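Local atomic coordinates of glycosyl transferase (Staphylococcus aureus, PDB entry 5U02), a protein that belongs to the TarS-type glycosyl transferases and comprises a helical linker followed by two beta-rich C-terminal domains of the E-set kind, assembled as three chains. Residues V152-L157 / Q193-I198; V139-F144 / N232-Y237. All blocks are in the same frame, centred on the assembly; numbering follows the deposited sequence.

Interaction 1 (V152-L157 / Q193-I198); sequences VTELTL and QYRFNI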
ATOM      1  N   VAL A 152       8.234 -15.392  -1.441  1.00 25.92           N
ATOM      2  CA  VAL A 152       8.894 -14.159  -1.856  1.00 23.93           C
ATOM      3  C   VAL A 152       9.162 -14.263  -3.348  1.00 28.77           C
ATOM      4  O   VAL A 152       9.911 -15.148  -3.790  1.00 27.05           O
ATOM      5  CB  VAL A 152      10.197 -13.913  -1.081  1.00 26.09           C
ATOM      6  CG1 VAL A 152      10.822 -12.574  -1.484  1.00 24.91           C
ATOM      7  CG2 VAL A 152       9.935 -13.964   0.413  1.00 24.20           C
ATOM      8  N   THR A 153       8.548 -13.375  -4.127  1.00 25.38           N
ATOM      9  CA  THR A 153       8.749 -13.374  -5.565  1.00 27.36           C
ATOM     10  C   THR A 153       9.058 -11.962  -6.037  1.00 26.23           C
ATOM     11  O   THR A 153       8.484 -10.985  -5.544  1.00 22.90           O
ATOM     12  CB  THR A 153       7.530 -13.948  -6.318  1.00 24.35           C
ATOM     13  OG1 THR A 153       7.858 -14.102  -7.701  1.00 25.63           O
ATOM     14  CG2 THR A 153       6.331 -13.042  -6.198  1.00 24.03           C
ATOM     15  N   GLU A 154       9.985 -11.867  -6.984  1.00 27.85           N
ATOM     16  CA  GLU A 154      10.394 -10.603  -7.574  1.00 26.62           C
ATOM     17  C   GLU A 154      10.014 -10.610  -9.045  1.00 24.99           C
ATOM     18  O   GLU A 154      10.371 -11.539  -9.777  1.00 24.01           O
ATOM     19  CB  GLU A 154      11.901 -10.389  -7.405  1.00 28.12           C
ATOM     20  CG  GLU A 154      12.415  -9.062  -7.919  1.00 29.23           C
ATOM     21  CD  GLU A 154      13.925  -8.984  -7.870  1.00 32.19           C
ATOM     22  OE1 GLU A 154      14.578  -9.626  -8.723  1.00 33.38           O
ATOM     23  OE2 GLU A 154      14.458  -8.295  -6.968  1.00 31.03           O
ATOM     24  N   LEU A 155       9.273  -9.592  -9.470  1.00 26.68           N
ATOM     25  CA  LEU A 155       8.877  -9.430 -10.862  1.00 26.40           C
ATOM     26  C   LEU A 155       9.540  -8.179 -11.410  1.00 29.84           C
ATOM     27  O   LEU A 155       9.423  -7.101 -10.820  1.00 29.44           O
ATOM     28  CB  LEU A 155       7.356  -9.332 -10.996  1.00 27.93           C
ATOM     29  CG  LEU A 155       6.602 -10.546 -10.448  1.00 31.10           C
ATOM     30  CD1 LEU A 155       5.110 -10.375 -10.650  1.00 33.48           C
ATOM     31  CD2 LEU A 155       7.099 -11.818 -11.111  1.00 30.12           C
ATOM     32  N   THR A 156      10.244  -8.325 -12.530  1.00 30.80           N
ATOM     33  CA  THR A 156      10.976  -7.226 -13.144  1.00 28.27           C
ATOM     34  C   THR A 156      10.283  -6.825 -14.441  1.00 32.80           C
ATOM     35  O   THR A 156      10.115  -7.651 -15.345  1.00 32.70           O
ATOM     36  CB  THR A 156      12.430  -7.616 -13.409  1.00 29.08           C
ATOM     37  OG1 THR A 156      13.073  -7.906 -12.163  1.00 31.00           O
ATOM     38  CG2 THR A 156      13.171  -6.480 -14.095  1.00 30.15           C
ATOM     39  N   LEU A 157       9.873  -5.563 -14.523  1.00 34.67           N
ATOM     40  CA  LEU A 157       9.342  -5.002 -15.763  1.00 34.49           C
ATOM     41  C   LEU A 157      10.522  -4.640 -16.654  1.00 38.90           C
ATOM     42  O   LEU A 157      11.164  -3.606 -16.461  1.00 35.82           O
ATOM     43  CB  LEU A 157       8.474  -3.782 -15.482  1.00 33.02           C
ATOM     44  CG  LEU A 157       7.401  -3.889 -14.403  1.00 34.35           C
ATOM     45  CD1 LEU A 157       6.507  -2.658 -14.442  1.00 37.57           C
ATOM     46  CD2 LEU A 157       6.592  -5.148 -14.587  1.00 33.75           C
ATOM     47  N   GLN A 193      12.173  -3.495 -10.266  1.00 36.45           N
ATOM     48  CA  GLN A 193      12.116  -4.807  -9.635  1.00 32.27           C
ATOM     49  C   GLN A 193      11.121  -4.739  -8.486  1.00 27.38           C
ATOM     50  O   GLN A 193      11.351  -4.018  -7.514  1.00 23.83           O
ATOM     51  CB  GLN A 193      13.490  -5.230  -9.124  1.00 31.59           C
ATOM     52  CG  GLN A 193      14.558  -5.324 -10.190  1.00 30.43           C
ATOM     53  CD  GLN A 193      15.923  -5.549  -9.592  1.00 32.07           C
ATOM     54  OE1 GLN A 193      16.462  -6.649  -9.651  1.00 39.27           O
ATOM     55  NE2 GLN A 193      16.493  -4.501  -9.013  1.00 32.17           N
ATOM     56  N   TYR A 194      10.031  -5.494  -8.590  1.00 28.88           N
ATOM     57  CA  TYR A 194       8.928  -5.416  -7.639  1.00 29.69           C
ATOM     58  C   TYR A 194       8.853  -6.707  -6.827  1.00 29.38           C
ATOM     59  O   TYR A 194       8.650  -7.788  -7.391  1.00 25.38           O
ATOM     60  CB  TYR A 194       7.616  -5.141  -8.378  1.00 25.25           C
ATOM     61  CG  TYR A 194       7.584  -3.761  -9.009  1.00 26.13           C
ATOM     62  CD1 TYR A 194       8.153  -3.528 -10.258  1.00 29.53           C
ATOM     63  CD2 TYR A 194       7.025  -2.685  -8.333  1.00 23.58           C
ATOM     64  CE1 TYR A 194       8.140  -2.265 -10.825  1.00 33.26           C
ATOM     65  CE2 TYR A 194       7.005  -1.422  -8.886  1.00 26.25           C
ATOM     66  CZ  TYR A 194       7.565  -1.219 -10.132  1.00 31.84           C
ATOM     67  OH  TYR A 194       7.558   0.031 -10.702  1.00 32.34           O
ATOM     68  N   ARG A 195       9.000  -6.584  -5.506  1.00 26.59           N
ATOM     69  CA  ARG A 195       9.091  -7.721  -4.597  1.00 25.70           C
ATOM     70  C   ARG A 195       7.816  -7.849  -3.774  1.00 26.27           C
ATOM     71  O   ARG A 195       7.362  -6.873  -3.170  1.00 27.36           O
ATOM     72  CB  ARG A 195      10.296  -7.574  -3.668  1.00 24.06           C
ATOM     73  CG  ARG A 195      10.326  -8.568  -2.516  1.00 29.15           C
ATOM     74  CD  ARG A 195      11.591  -8.385  -1.706  1.00 38.82           C
ATOM     75  NE  ARG A 195      12.767  -8.687  -2.511  1.00 47.85           N
ATOM     76  CZ  ARG A 195      13.625  -9.660  -2.237  1.00 48.80           C
ATOM     77  NH1 ARG A 195      13.454 -10.409  -1.155  1.00 41.57           N
ATOM     78  NH2 ARG A 195      14.664  -9.866  -3.034  1.00 53.94           N
ATOM     79  N   PHE A 196       7.260  -9.056  -3.734  1.00 26.57           N
ATOM     80  CA  PHE A 196       6.027  -9.334  -3.011  1.00 26.75           C
ATOM     81  C   PHE A 196       6.292 -10.418  -1.976  1.00 27.81           C
ATOM     82  O   PHE A 196       6.790 -11.498  -2.317  1.00 26.68           O
ATOM     83  CB  PHE A 196       4.912  -9.765  -3.968  1.00 25.79           C
ATOM     84  CG  PHE A 196       4.521  -8.710  -4.966  1.00 23.10           C
ATOM     85  CD1 PHE A 196       5.224  -8.556  -6.158  1.00 27.50           C
ATOM     86  CD2 PHE A 196       3.464  -7.856  -4.699  1.00 20.51           C
ATOM     87  CE1 PHE A 196       4.860  -7.575  -7.075  1.00 29.93           C
ATOM     88  CE2 PHE A 196       3.097  -6.878  -5.599  1.00 23.06           C
ATOM     89  CZ  PHE A 196       3.794  -6.734  -6.790  1.00 25.93           C
ATOM     90  N   ASN A 197       5.978 -10.119  -0.710  1.00 26.15           N
ATOM     91  CA  ASN A 197       5.963 -11.107   0.364  1.00 24.29           C
ATOM     92  C   ASN A 197       4.528 -11.586   0.529  1.00 24.02           C
ATOM     93  O   ASN A 197       3.662 -10.817   0.961  1.00 28.58           O
ATOM     94  CB  ASN A 197       6.483 -10.517   1.675  1.00 27.68           C
ATOM     95  CG  ASN A 197       7.912 -10.019   1.572  1.00 26.14           C
ATOM     96  OD1 ASN A 197       8.732 -10.585   0.856  1.00 27.69           O
ATOM     97  ND2 ASN A 197       8.214  -8.946   2.294  1.00 25.92           N
ATOM     98  N   ILE A 198       4.274 -12.843   0.178  1.00 22.05           N
ATOM     99  CA  ILE A 198       2.958 -13.457   0.310  1.00 21.80           C
ATOM    100  C   ILE A 198       2.983 -14.301   1.577  1.00 23.36           C
ATOM    101  O   ILE A 198       3.463 -15.439   1.569  1.00 22.91           O
ATOM    102  CB  ILE A 198       2.599 -14.313  -0.905  1.00 26.19           C
ATOM    103  CG1 ILE A 198       2.681 -13.506  -2.197  1.00 23.79           C
ATOM    104  CG2 ILE A 198       1.214 -14.905  -0.741  1.00 24.67           C
ATOM    105  CD1 ILE A 198       2.704 -14.394  -3.407  1.00 21.53           C
TER
HETATM  106  O   HOH W   1      16.022  -7.591 -12.619  1.00 42.12           O
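Thr153 and Leu155 pair with Phe196 and Tyr194 through four backbone hydrogen bonds, so 152-157 and 193-198 run as adjacent antiparallel strands in the immunoglobulin-like (E-set) sheet of C-terminal domain 1. Leu155 N to Tyr194 O and Tyr194 N to Leu155 O are both 2.8 Å. On the face carrying Val152, Glu154, Thr156, Gln193, Arg195 and Asn197, a second subunit reaches Glu154, Gln193, Arg195 and Asn197. With chi1 at -177°, Val152 swings CG1 away from its own backbone N and toward Arg195, where the methyl lies 3.4 Å from NH1. The other methyl, CG2, sits 3.6 Å from Asn197 OD1, the two side chains lying alongside each other; ND2 of Asn197 bonds Asp202 of the second subunit. Glu154 stretches out and crosses Gln193 aslant, its carboxylate turned 44° from the amide plane. Glu154 OE2 stays 4.2 Å from Arg195 NH2, near the guanidinium plane: too far for a salt bridge, though the opposite charges probably still attract. Tyr206 OH of the second subunit hydrogen-bonds that same OE2 and makes a weak bond with Arg195 NE. Leu155 O, already bonded to Tyr194 N, also lies at the edge of the Tyr194 ring, in its plane; Leu157 CD1 packs 4.0 Å from Tyr194 CE1. The Tyr194 hydroxyl reaches on to Tyr167. Thr156 OG1, which also has Thr142 as a partner, hydrogen-bonds a water at 3.0 Å, and this water donates to Gln193 OE1 at 3.1 Å.

Interaction 2 (V139-F144 / N232-Y237); sequences VKMTAF and NQRNKY
Met141 is gripped through both its backbone polar atoms: its N donates to Gln233 O at 2.9 Å, and its O accepts from Asn235 N at 3.0 Å. Asn235 adds a side-chain bond, ND2 to Thr142 O at 2.9 Å, approaching the carbonyl from its side at a C=O...N angle of 114°. The other end of that amide, OD1, receives a weak bond of 3.2 Å from Lys140 NZ, which arrives on an extended chain crossing Asn235 at about a right angle. On the way, Lys140 CE passes 3.5 Å from Arg234 C. The loop 232-237 runs nearly parallel to the strand and joins it by a single beta bridge, Met141 with Arg234, just before a classic beta bulge at Thr142 and Ala143, which both face Glu154. Farther out, Met141 and Arg234 lie side by side, Met141 CE touching Arg234 CD at 3.7 Å. The Arg234 guanidinium continues to Gly231 O and Asn265 OD1 and makes a cation-pi contact with Phe260. Past the bulge, Phe144 CD1 meets the edge of the Tyr237 ring at CE1, 3.7 Å away, with the ring planes 47° apart.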
ATOM      1  N   VAL A 139       7.090  -8.698 -18.422  1.00 30.29           N
ATOM      2  CA  VAL A 139       7.398  -9.052 -17.042  1.00 30.18           C
ATOM      3  C   VAL A 139       8.291 -10.281 -17.037  1.00 30.28           C
ATOM      4  O   VAL A 139       8.021 -11.253 -17.751  1.00 34.85           O
ATOM      5  CB  VAL A 139       6.121  -9.309 -16.224  1.00 31.06           C
ATOM      6  CG1 VAL A 139       6.486  -9.731 -14.804  1.00 30.80           C
ATOM      7  CG2 VAL A 139       5.252  -8.070 -16.200  1.00 32.55           C
ATOM      8  N   LYS A 140       9.350 -10.239 -16.232  1.00 28.75           N
ATOM      9  CA  LYS A 140      10.195 -11.400 -16.003  1.00 29.91           C
ATOM     10  C   LYS A 140      10.229 -11.685 -14.506  1.00 31.61           C
ATOM     11  O   LYS A 140      10.442 -10.771 -13.702  1.00 34.19           O
ATOM     12  CB  LYS A 140      11.611 -11.187 -16.559  1.00 28.25           C
ATOM     13  CG  LYS A 140      12.532 -12.376 -16.324  1.00 30.68           C
ATOM     14  CD  LYS A 140      14.007 -12.057 -16.513  1.00 32.12           C
ATOM     15  CE  LYS A 140      14.820 -13.349 -16.546  1.00 34.94           C
ATOM     16  NZ  LYS A 140      16.201 -13.174 -17.078  1.00 35.33           N
ATOM     17  N   MET A 141       9.983 -12.940 -14.135  1.00 28.47           N
ATOM     18  CA  MET A 141      10.036 -13.352 -12.733  1.00 27.35           C
ATOM     19  C   MET A 141      11.496 -13.595 -12.383  1.00 24.39           C
ATOM     20  O   MET A 141      12.053 -14.652 -12.690  1.00 22.72           O
ATOM     21  CB  MET A 141       9.175 -14.589 -12.506  1.00 28.23           C
ATOM     22  CG  MET A 141       9.043 -15.018 -11.041  1.00 28.23           C
ATOM     23  SD  MET A 141       8.051 -16.521 -10.853  1.00 30.48           S
ATOM     24  CE  MET A 141       9.071 -17.708 -11.717  1.00 28.88           C
ATOM     25  N   THR A 142      12.132 -12.604 -11.754  1.00 25.78           N
ATOM     26  CA  THR A 142      13.565 -12.666 -11.495  1.00 27.32           C
ATOM     27  C   THR A 142      13.919 -13.323 -10.163  1.00 26.53           C
ATOM     28  O   THR A 142      15.097 -13.619  -9.939  1.00 27.76           O
ATOM     29  CB  THR A 142      14.178 -11.259 -11.559  1.00 29.66           C
ATOM     30  OG1 THR A 142      13.281 -10.308 -10.974  1.00 28.82           O
ATOM     31  CG2 THR A 142      14.465 -10.860 -13.004  1.00 32.06           C
ATOM     32  N   ALA A 143      12.948 -13.562  -9.281  1.00 22.23           N
ATOM     33  CA  ALA A 143      13.193 -14.352  -8.081  1.00 23.46           C
ATOM     34  C   ALA A 143      11.907 -15.052  -7.668  1.00 25.91           C
ATOM     35  O   ALA A 143      10.808 -14.536  -7.885  1.00 27.16           O
ATOM     36  CB  ALA A 143      13.717 -13.496  -6.919  1.00 20.87           C
ATOM     37  N   PHE A 144      12.057 -16.235  -7.068  1.00 25.56           N
ATOM     38  CA  PHE A 144      10.918 -16.934  -6.474  1.00 22.80           C
ATOM     39  C   PHE A 144      11.436 -17.877  -5.395  1.00 23.59           C
ATOM     40  O   PHE A 144      11.999 -18.928  -5.717  1.00 23.56           O
ATOM     41  CB  PHE A 144      10.130 -17.697  -7.535  1.00 26.97           C
ATOM     42  CG  PHE A 144       8.847 -18.296  -7.022  1.00 25.98           C
ATOM     43  CD1 PHE A 144       8.846 -19.516  -6.364  1.00 26.57           C
ATOM     44  CD2 PHE A 144       7.643 -17.634  -7.197  1.00 29.94           C
ATOM     45  CE1 PHE A 144       7.663 -20.066  -5.884  1.00 30.73           C
ATOM     46  CE2 PHE A 144       6.454 -18.177  -6.719  1.00 32.97           C
ATOM     47  CZ  PHE A 144       6.462 -19.394  -6.065  1.00 31.07           C
ATOM     48  N   ASN A 232       6.440 -17.269 -17.745  1.00 20.92           N
ATOM     49  CA  ASN A 232       7.065 -17.805 -18.950  1.00 26.38           C
ATOM     50  C   ASN A 232       8.413 -17.156 -19.237  1.00 31.92           C
ATOM     51  O   ASN A 232       9.254 -17.772 -19.904  1.00 36.05           O
ATOM     52  CB  ASN A 232       6.119 -17.656 -20.152  1.00 29.96           C
ATOM     53  CG  ASN A 232       5.876 -16.207 -20.543  1.00 35.64           C
ATOM     54  OD1 ASN A 232       6.514 -15.690 -21.460  1.00 43.08           O
ATOM     55  ND2 ASN A 232       4.946 -15.549 -19.861  1.00 35.97           N
ATOM     56  N   GLN A 233       8.641 -15.937 -18.751  1.00 27.56           N
ATOM     57  CA  GLN A 233       9.965 -15.333 -18.710  1.00 25.93           C
ATOM     58  C   GLN A 233      10.404 -15.312 -17.255  1.00 27.95           C
ATOM     59  O   GLN A 233       9.707 -14.752 -16.402  1.00 29.34           O
ATOM     60  CB  GLN A 233       9.959 -13.922 -19.304  1.00 35.36           C
ATOM     61  CG  GLN A 233       9.553 -13.865 -20.768  1.00 41.08           C
ATOM     62  CD  GLN A 233      10.384 -14.796 -21.636  1.00 54.17           C
ATOM     63  OE1 GLN A 233      11.614 -14.808 -21.553  1.00 61.59           O
ATOM     64  NE2 GLN A 233       9.714 -15.592 -22.464  1.00 53.47           N
ATOM     65  N   ARG A 234      11.545 -15.928 -16.967  1.00 28.44           N
ATOM     66  CA  ARG A 234      11.964 -16.066 -15.582  1.00 32.25           C
ATOM     67  C   ARG A 234      13.433 -16.448 -15.527  1.00 36.36           C
ATOM     68  O   ARG A 234      13.992 -16.983 -16.488  1.00 40.43           O
ATOM     69  CB  ARG A 234      11.125 -17.120 -14.852  1.00 32.68           C
ATOM     70  CG  ARG A 234      11.264 -18.517 -15.443  1.00 32.91           C
ATOM     71  CD  ARG A 234      10.486 -19.531 -14.630  1.00 32.33           C
ATOM     72  NE  ARG A 234      10.578 -20.880 -15.182  1.00 29.85           N
ATOM     73  CZ  ARG A 234       9.717 -21.393 -16.054  1.00 30.70           C
ATOM     74  NH1 ARG A 234       8.690 -20.671 -16.484  1.00 28.07           N
ATOM     75  NH2 ARG A 234       9.877 -22.634 -16.490  1.00 30.85           N
ATOM     76  N   ASN A 235      14.048 -16.163 -14.384  1.00 32.41           N
ATOM     77  CA  ASN A 235      15.289 -16.833 -14.044  1.00 32.40           C
ATOM     78  C   ASN A 235      14.995 -18.294 -13.715  1.00 30.24           C
ATOM     79  O   ASN A 235      13.851 -18.680 -13.458  1.00 28.89           O
ATOM     80  CB  ASN A 235      15.979 -16.149 -12.861  1.00 31.47           C
ATOM     81  CG  ASN A 235      16.661 -14.853 -13.252  1.00 31.98           C
ATOM     82  OD1 ASN A 235      17.138 -14.706 -14.375  1.00 30.76           O
ATOM     83  ND2 ASN A 235      16.720 -13.907 -12.319  1.00 33.32           N
ATOM     84  N   LYS A 236      16.045 -19.108 -13.730  1.00 26.76           N
ATOM     85  CA  LYS A 236      15.876 -20.537 -13.511  1.00 30.98           C
ATOM     86  C   LYS A 236      15.208 -20.795 -12.165  1.00 28.81           C
ATOM     87  O   LYS A 236      15.647 -20.283 -11.132  1.00 24.62           O
ATOM     88  CB  LYS A 236      17.230 -21.247 -13.585  1.00 32.33           C
ATOM     89  CG  LYS A 236      17.132 -22.763 -13.695  1.00 39.23           C
ATOM     90  CD  LYS A 236      18.509 -23.411 -13.647  1.00 46.20           C
ATOM     91  CE  LYS A 236      18.433 -24.908 -13.917  1.00 51.83           C
ATOM     92  NZ  LYS A 236      19.786 -25.544 -13.964  1.00 55.91           N
ATOM     93  N   TYR A 237      14.121 -21.569 -12.191  1.00 29.69           N
ATOM     94  CA  TYR A 237      13.404 -21.917 -10.970  1.00 24.58           C
ATOM     95  C   TYR A 237      14.332 -22.660 -10.018  1.00 27.06           C
ATOM     96  O   TYR A 237      15.031 -23.598 -10.418  1.00 27.07           O
ATOM     97  CB  TYR A 237      12.182 -22.764 -11.316  1.00 24.82           C
ATOM     98  CG  TYR A 237      11.271 -23.102 -10.151  1.00 27.04           C
ATOM     99  CD1 TYR A 237      10.607 -22.104  -9.445  1.00 23.00           C
ATOM    100  CD2 TYR A 237      11.042 -24.424  -9.789  1.00 25.45           C
ATOM    101  CE1 TYR A 237       9.760 -22.415  -8.396  1.00 23.69           C
ATOM    102  CE2 TYR A 237      10.192 -24.742  -8.745  1.00 23.26           C
ATOM    103  CZ  TYR A 237       9.557 -23.737  -8.054  1.00 23.88           C
ATOM    104  OH  TYR A 237       8.719 -24.060  -7.015  1.00 23.71           O
TER
HETATM  105  O   HOH W   2       6.962 -13.978 -16.868  1.00 24.10           O
HETATM  106  O   HOH W   3       5.095 -12.620 -18.568  1.00 37.51           O

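In the fold
Interaction 1 is a strand pair within the sheet; interaction 2 adds a loop to the neighbouring strand 138-146, their centres about 10 Å apart. Strand 150-159 lies between 138-146 and 193-199, antiparallel to both. Thr142, at the bulge, couples the two contacts: its OG1 lies 2.7 Å from Glu154 OE1 and 2.7 Å from Thr156 OG1, both probable hydrogen bonds. Through OE1 and OE2 Glu154 links the bulge to the second subunit, whereas no other chain touches 139-144 or 232-237. On the other face the join is packing, with Leu157 CD2 3.6 Å from Val139 CG2. Interaction 1 thus takes part in the subunit interface, and interaction 2 fastens a loop within the same domain.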